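Local coordinates for protein thymidylate synthase 1 (Bacillus subtilis, PDB 1BKP) that catalyses the reductive methylation of dUMP to dTMP, with 5,10-methylenetetrahydrofolate as methyl donor and reductant, in a homodimer that shares its nucleotide sites, at residues A37-V42 / H221-H226; L230-E235 / D270-E275. All blocks are in the same frame, centred on the assembly; numbering follows the deposited sequence.

Interaction 1. Residues A37-V42 / H221-H226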
loop_
_atom_site.group_PDB
_atom_site.type_symbol
_atom_site.label_atom_id
_atom_site.label_comp_id
_atom_site.label_asym_id
_atom_site.label_seq_id
_atom_site.Cartn_x
_atom_site.Cartn_y
_atom_site.Cartn_z
ATOM N N ALA A 37 -9.552 0.766 26.766
ATOM C CA ALA A 37 -8.318 1.451 26.281
ATOM C C ALA A 37 -8.678 2.127 24.932
ATOM O O ALA A 37 -8.862 1.404 23.934
ATOM C CB ALA A 37 -7.186 0.412 26.092
ATOM N N HIS A 38 -8.837 3.450 24.929
ATOM C CA HIS A 38 -9.200 4.147 23.692
ATOM C C HIS A 38 -7.947 4.746 23.050
ATOM O O HIS A 38 -6.859 4.784 23.718
ATOM C CB HIS A 38 -10.228 5.239 23.994
ATOM C CG HIS A 38 -11.585 4.693 24.359
ATOM N ND1 HIS A 38 -12.431 4.135 23.430
ATOM C CD2 HIS A 38 -12.206 4.559 25.556
ATOM C CE1 HIS A 38 -13.518 3.665 24.032
ATOM N NE2 HIS A 38 -13.407 3.915 25.320
ATOM N N THR A 39 -8.087 5.258 21.823
ATOM C CA THR A 39 -6.959 5.824 21.095
ATOM C C THR A 39 -7.360 7.067 20.345
ATOM O O THR A 39 -8.561 7.384 20.303
ATOM C CB THR A 39 -6.470 4.866 19.989
ATOM O OG1 THR A 39 -7.521 4.657 19.029
ATOM C CG2 THR A 39 -6.042 3.520 20.574
ATOM N N LEU A 40 -6.370 7.898 20.026
ATOM C CA LEU A 40 -6.497 9.046 19.104
ATOM C C LEU A 40 -5.803 8.543 17.776
ATOM O O LEU A 40 -4.767 7.873 17.850
ATOM C CB LEU A 40 -5.715 10.318 19.552
ATOM C CG LEU A 40 -6.177 10.963 20.878
ATOM C CD1 LEU A 40 -5.303 12.120 21.216
ATOM C CD2 LEU A 40 -7.625 11.370 20.789
ATOM N N SER A 41 -6.359 8.870 16.601
ATOM C CA SER A 41 -5.714 8.412 15.389
ATOM C C SER A 41 -5.882 9.397 14.286
ATOM O O SER A 41 -6.776 10.275 14.325
ATOM C CB SER A 41 -6.313 7.064 14.970
ATOM O OG SER A 41 -7.708 7.242 14.796
ATOM N N VAL A 42 -4.993 9.262 13.306
ATOM C CA VAL A 42 -4.999 10.036 12.051
ATOM C C VAL A 42 -4.769 8.997 10.923
ATOM O O VAL A 42 -4.384 7.842 11.163
ATOM C CB VAL A 42 -3.938 11.119 11.935
ATOM C CG1 VAL A 42 -4.206 12.230 12.966
ATOM C CG2 VAL A 42 -2.478 10.498 12.039
ATOM N N HIS A 221 -2.314 5.318 15.234
ATOM C CA HIS A 221 -2.973 5.565 16.555
ATOM C C HIS A 221 -2.112 5.538 17.764
ATOM O O HIS A 221 -1.026 4.972 17.721
ATOM C CB HIS A 221 -4.114 4.581 16.736
ATOM C CG HIS A 221 -3.705 3.134 16.573
ATOM N ND1 HIS A 221 -3.234 2.372 17.607
ATOM C CD2 HIS A 221 -3.755 2.301 15.503
ATOM C CE1 HIS A 221 -3.021 1.129 17.210
ATOM N NE2 HIS A 221 -3.329 1.057 15.926
ATOM N N VAL A 222 -2.548 6.277 18.811
ATOM C CA VAL A 222 -1.834 6.225 20.078
ATOM C C VAL A 222 -2.861 6.072 21.196
ATOM O O VAL A 222 -3.966 6.658 21.142
ATOM C CB VAL A 222 -0.902 7.407 20.382
ATOM C CG1 VAL A 222 0.062 7.711 19.317
ATOM C CG2 VAL A 222 -1.612 8.592 20.767
ATOM N N TYR A 223 -2.594 5.157 22.123
ATOM C CA TYR A 223 -3.498 4.955 23.281
ATOM C C TYR A 223 -3.408 6.153 24.172
ATOM O O TYR A 223 -2.300 6.661 24.388
ATOM C CB TYR A 223 -3.189 3.696 24.041
ATOM C CG TYR A 223 -3.542 2.456 23.256
ATOM C CD1 TYR A 223 -2.683 1.940 22.313
ATOM C CD2 TYR A 223 -4.808 1.850 23.411
ATOM C CE1 TYR A 223 -3.063 0.860 21.498
ATOM C CE2 TYR A 223 -5.217 0.761 22.635
ATOM C CZ TYR A 223 -4.334 0.284 21.672
ATOM O OH TYR A 223 -4.781 -0.700 20.832
ATOM N N THR A 224 -4.556 6.640 24.675
ATOM C CA THR A 224 -4.539 7.889 25.468
ATOM C C THR A 224 -3.599 7.892 26.651
ATOM O O THR A 224 -2.989 8.884 26.889
ATOM C CB THR A 224 -6.001 8.279 26.005
ATOM O OG1 THR A 224 -6.530 7.135 26.714
ATOM C CG2 THR A 224 -6.908 8.635 24.777
ATOM N N ARG A 225 -3.469 6.793 27.370
ATOM C CA ARG A 225 -2.515 6.812 28.519
ATOM C C ARG A 225 -1.080 6.829 28.116
ATOM O O ARG A 225 -0.184 6.838 28.989
ATOM C CB ARG A 225 -2.740 5.625 29.446
ATOM C CG ARG A 225 -4.072 5.692 30.136
ATOM C CD ARG A 225 -4.272 4.437 31.038
ATOM N NE ARG A 225 -5.544 4.492 31.738
ATOM C CZ ARG A 225 -5.973 3.579 32.618
ATOM N NH1 ARG A 225 -5.245 2.509 32.941
ATOM N NH2 ARG A 225 -7.168 3.744 33.168
ATOM N N HIS A 226 -0.800 6.711 26.808
ATOM C CA HIS A 226 0.612 6.776 26.420
ATOM C C HIS A 226 1.031 8.194 26.147
ATOM O O HIS A 226 2.196 8.463 26.020
ATOM C CB HIS A 226 0.897 5.880 25.205
ATOM C CG HIS A 226 0.788 4.438 25.526
ATOM N ND1 HIS A 226 0.594 3.473 24.578
ATOM C CD2 HIS A 226 0.744 3.802 26.729
ATOM C CE1 HIS A 226 0.430 2.285 25.164
ATOM N NE2 HIS A 226 0.523 2.457 26.473
HETATM O O HOH W 1 -8.080 5.059 27.354
#

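Interaction 2. Residues L230-E235 / D270-E275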
loop_
_atom_site.group_PDB
_atom_site.type_symbol
_atom_site.label_atom_id
_atom_site.label_comp_id
_atom_site.label_asym_id
_atom_site.label_seq_id
_atom_site.Cartn_x
_atom_site.Cartn_y
_atom_site.Cartn_z
ATOM N N LEU A 230 4.779 10.342 25.740
ATOM C CA LEU A 230 5.197 10.766 24.398
ATOM C C LEU A 230 5.559 12.250 24.440
ATOM O O LEU A 230 6.450 12.726 23.714
ATOM C CB LEU A 230 4.070 10.492 23.356
ATOM C CG LEU A 230 3.805 9.044 23.052
ATOM C CD1 LEU A 230 2.519 8.896 22.159
ATOM C CD2 LEU A 230 5.072 8.511 22.356
ATOM N N LYS A 231 4.826 12.983 25.273
ATOM C CA LYS A 231 5.071 14.423 25.456
ATOM C C LYS A 231 6.463 14.552 26.045
ATOM O O LYS A 231 7.177 15.473 25.697
ATOM C CB LYS A 231 4.031 15.055 26.405
ATOM C CG LYS A 231 2.700 15.421 25.686
ATOM C CD LYS A 231 1.823 16.118 26.731
ATOM C CE LYS A 231 0.374 16.235 26.318
ATOM N NZ LYS A 231 0.171 17.437 25.491
ATOM N N ILE A 232 6.816 13.689 27.008
ATOM C CA ILE A 232 8.185 13.689 27.549
ATOM C C ILE A 232 9.190 13.419 26.450
ATOM O O ILE A 232 10.149 14.194 26.274
ATOM C CB ILE A 232 8.376 12.585 28.639
ATOM C CG1 ILE A 232 7.662 13.001 29.915
ATOM C CG2 ILE A 232 9.938 12.281 28.935
ATOM C CD1 ILE A 232 7.643 11.779 30.881
ATOM N N GLN A 233 9.003 12.334 25.685
ATOM C CA GLN A 233 9.926 12.023 24.603
ATOM C C GLN A 233 10.178 13.161 23.667
ATOM O O GLN A 233 11.235 13.311 23.147
ATOM C CB GLN A 233 9.387 10.907 23.716
ATOM C CG GLN A 233 9.928 9.653 24.084
ATOM C CD GLN A 233 9.448 8.548 23.225
ATOM O OE1 GLN A 233 8.389 7.953 23.525
ATOM N NE2 GLN A 233 10.247 8.211 22.156
ATOM N N MET A 234 9.140 13.901 23.348
ATOM C CA MET A 234 9.268 14.978 22.438
ATOM C C MET A 234 10.139 16.104 22.900
ATOM O O MET A 234 10.619 16.832 22.067
ATOM C CB MET A 234 7.904 15.483 22.008
ATOM C CG MET A 234 7.330 14.546 20.916
ATOM S SD MET A 234 5.792 15.085 20.307
ATOM C CE MET A 234 4.753 15.364 21.798
ATOM N N GLU A 235 10.237 16.326 24.204
ATOM C CA GLU A 235 11.056 17.407 24.736
ATOM C C GLU A 235 12.461 16.955 25.031
ATOM O O GLU A 235 13.269 17.738 25.468
ATOM C CB GLU A 235 10.503 17.940 26.084
ATOM C CG GLU A 235 9.112 18.583 26.102
ATOM C CD GLU A 235 8.531 18.772 27.578
ATOM O OE1 GLU A 235 9.280 18.763 28.612
ATOM O OE2 GLU A 235 7.289 18.941 27.697
ATOM N N ASP A 270 16.550 7.845 28.651
ATOM C CA ASP A 270 16.153 6.851 29.668
ATOM C C ASP A 270 14.827 6.125 29.430
ATOM O O ASP A 270 13.887 6.651 28.766
ATOM C CB ASP A 270 16.179 7.538 31.031
ATOM C CG ASP A 270 17.623 7.948 31.472
ATOM O OD1 ASP A 270 18.619 7.388 30.955
ATOM O OD2 ASP A 270 17.762 8.804 32.359
ATOM N N LYS A 271 14.658 4.999 30.122
ATOM C CA LYS A 271 13.506 4.168 29.925
ATOM C C LYS A 271 12.244 4.779 30.374
ATOM O O LYS A 271 12.196 5.423 31.454
ATOM C CB LYS A 271 13.721 2.861 30.696
ATOM C CG LYS A 271 12.577 1.893 30.580
ATOM C CD LYS A 271 13.100 0.775 29.771
ATOM C CE LYS A 271 12.146 -0.368 29.738
ATOM N NZ LYS A 271 12.451 -1.089 28.465
ATOM N N LEU A 272 11.217 4.596 29.578
ATOM C CA LEU A 272 9.873 5.090 29.919
ATOM C C LEU A 272 9.022 3.840 29.955
ATOM O O LEU A 272 9.161 3.024 29.069
ATOM C CB LEU A 272 9.325 5.947 28.754
ATOM C CG LEU A 272 10.046 7.265 28.514
ATOM C CD1 LEU A 272 9.764 7.763 27.085
ATOM C CD2 LEU A 272 9.593 8.279 29.617
ATOM N N LEU A 273 8.099 3.722 30.910
ATOM C CA LEU A 273 7.271 2.527 31.017
ATOM C C LEU A 273 5.879 2.896 30.431
ATOM O O LEU A 273 5.293 3.860 30.823
ATOM C CB LEU A 273 7.049 2.157 32.517
ATOM C CG LEU A 273 8.176 1.346 33.252
ATOM C CD1 LEU A 273 9.457 1.689 32.789
ATOM C CD2 LEU A 273 8.124 1.505 34.773
ATOM N N PHE A 274 5.418 2.142 29.463
ATOM C CA PHE A 274 4.102 2.376 28.868
ATOM C C PHE A 274 3.137 1.290 29.353
ATOM O O PHE A 274 3.398 0.093 29.258
ATOM C CB PHE A 274 4.258 2.245 27.349
ATOM C CG PHE A 274 5.074 3.324 26.738
ATOM C CD1 PHE A 274 4.459 4.537 26.332
ATOM C CD2 PHE A 274 6.436 3.168 26.543
ATOM C CE1 PHE A 274 5.134 5.568 25.755
ATOM C CE2 PHE A 274 7.154 4.236 25.942
ATOM C CZ PHE A 274 6.494 5.425 25.551
ATOM N N GLU A 275 2.020 1.735 29.877
ATOM C CA GLU A 275 0.928 0.894 30.350
ATOM C C GLU A 275 0.530 -0.091 29.258
ATOM O O GLU A 275 0.432 0.271 28.092
ATOM C CB GLU A 275 -0.279 1.804 30.632
ATOM C CG GLU A 275 -0.074 3.116 31.550
ATOM C CD GLU A 275 0.991 4.226 31.118
ATOM O OE1 GLU A 275 1.351 4.474 29.931
ATOM O OE2 GLU A 275 1.474 4.899 32.055
#

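Interaction 1. Residues A37-V42 / H221-H226
Leu40 and Val222 pair as an antiparallel hydrogen-bonded couple: Leu40 N donates to Val222 O and Val222 N to Leu40 O, both at 2.9 Å. One residue past the end of strand 221-223, Thr224 N reaches His38 O at 3.1 Å, so the pairing outlasts the regular strand. A water bridges the same end, accepting from His38 N and bonded to Thr224 OG1 at 2.7 Å. The CB of His38 points away from 221-226, and its ring nitrogen ND1 is hydrogen-bonded to Asp21 OD1.

The flanking pairs, Thr39 with Tyr223 and Ser41 with His221, are non-hydrogen-bonded, and side chains do the work there. The CG2 methyl of Thr39 sits over one face of the Tyr223 ring, 3.6 Å from its centroid and only 15° off the normal, a CH-pi contact. It gets there because CG2 lies anti to the carbonyl carbon of Thr39. Ala37 CB adds an apolar touch to the ring at Tyr223 CD2. Next along, Ser41 CB rests 3.8 Å from His221 CB, while Ser41 OG is taken by Lys169 of the second subunit. His221 NE2 has a weak bond to Ser181. Leu40 and Val222 share the other face of the sheet, packed on Ile14 of helix 3-17 and Ile227 of helix 227-235.

Arg140 of the second subunit packs on Thr39, His221 and Tyr223; the last two, with Val222, are predicted to bind dUMP, in a site to which Arg140 of the other chain is also predicted to belong. The contact is thus an antiparallel strand pair within the mixed sheet of thymidylate synthase, with one face turned to the partner subunit and the shared nucleotide site.

Interaction 2. Residues L230-E235 / D270-E275
Leu272 is the first residue of 270-275 to touch the helix, and its two methyls divide the work. CD1 meets the aliphatic part of Gln233, 3.6 Å from Gln233 CG, and CD2 lies 4.1 Å from Ile232 CG2, each of these two branched side chains heading toward the other's backbone. Ile232 offers that methyl because CG2 stands anti to its backbone N, leaving CG1 beside the backbone N. Leu273 turns its side chain from the helix, though its carbonyl oxygen accepts a bond from Asn229.

Phe274 then points back in. Gln233 OE1 lies at the ring edge, in its plane, 3.8 Å from Phe274 CZ, and the amide and ring planes stand 70° apart. Leu230 CD2 makes a looser apolar approach to the ring, 4.5 Å from Phe274 CE1. At the other end of the amide, Gln233 NE2 bonds Thr59 OG1. With an alanine at Gln233, Thr59 is likely to lose this hydrogen-bond partner, a gap to open beside Leu272 CD1, and the edge of Phe274 to lose its oxygen neighbour.

No hydrogen bond joins the two segments directly, so side-chain packing carries the contact. The extended 270-275 chain runs alongside helix 227-235, roughly antiparallel to it, while Leu230 and Met234 of that helix pack on helix 3-17.

Interactions 1 and 2 lie in series along the chain, their centres 15 Å apart, and strand 209-223 runs almost directly into helix 227-235. They also touch. His226 NE2 is 2.7 Å from Glu275 O, a probable hydrogen bond, and its ring meets Phe274 edge-to-face, with His226 CG 3.8 Å from Phe274 CD1. Val222 CG1 packs 3.9 Å from Leu230 CD1, joining the sheet to the helix. Interaction 1 contributes directly to the predicted dUMP site shared between subunits. Interaction 2 stands behind it: Leu230 packs on Val222, itself predicted to bind dUMP, and the Leu230 side chain is about 7 Å from that of Asp183, a predicted dUMP- and folate-binding residue.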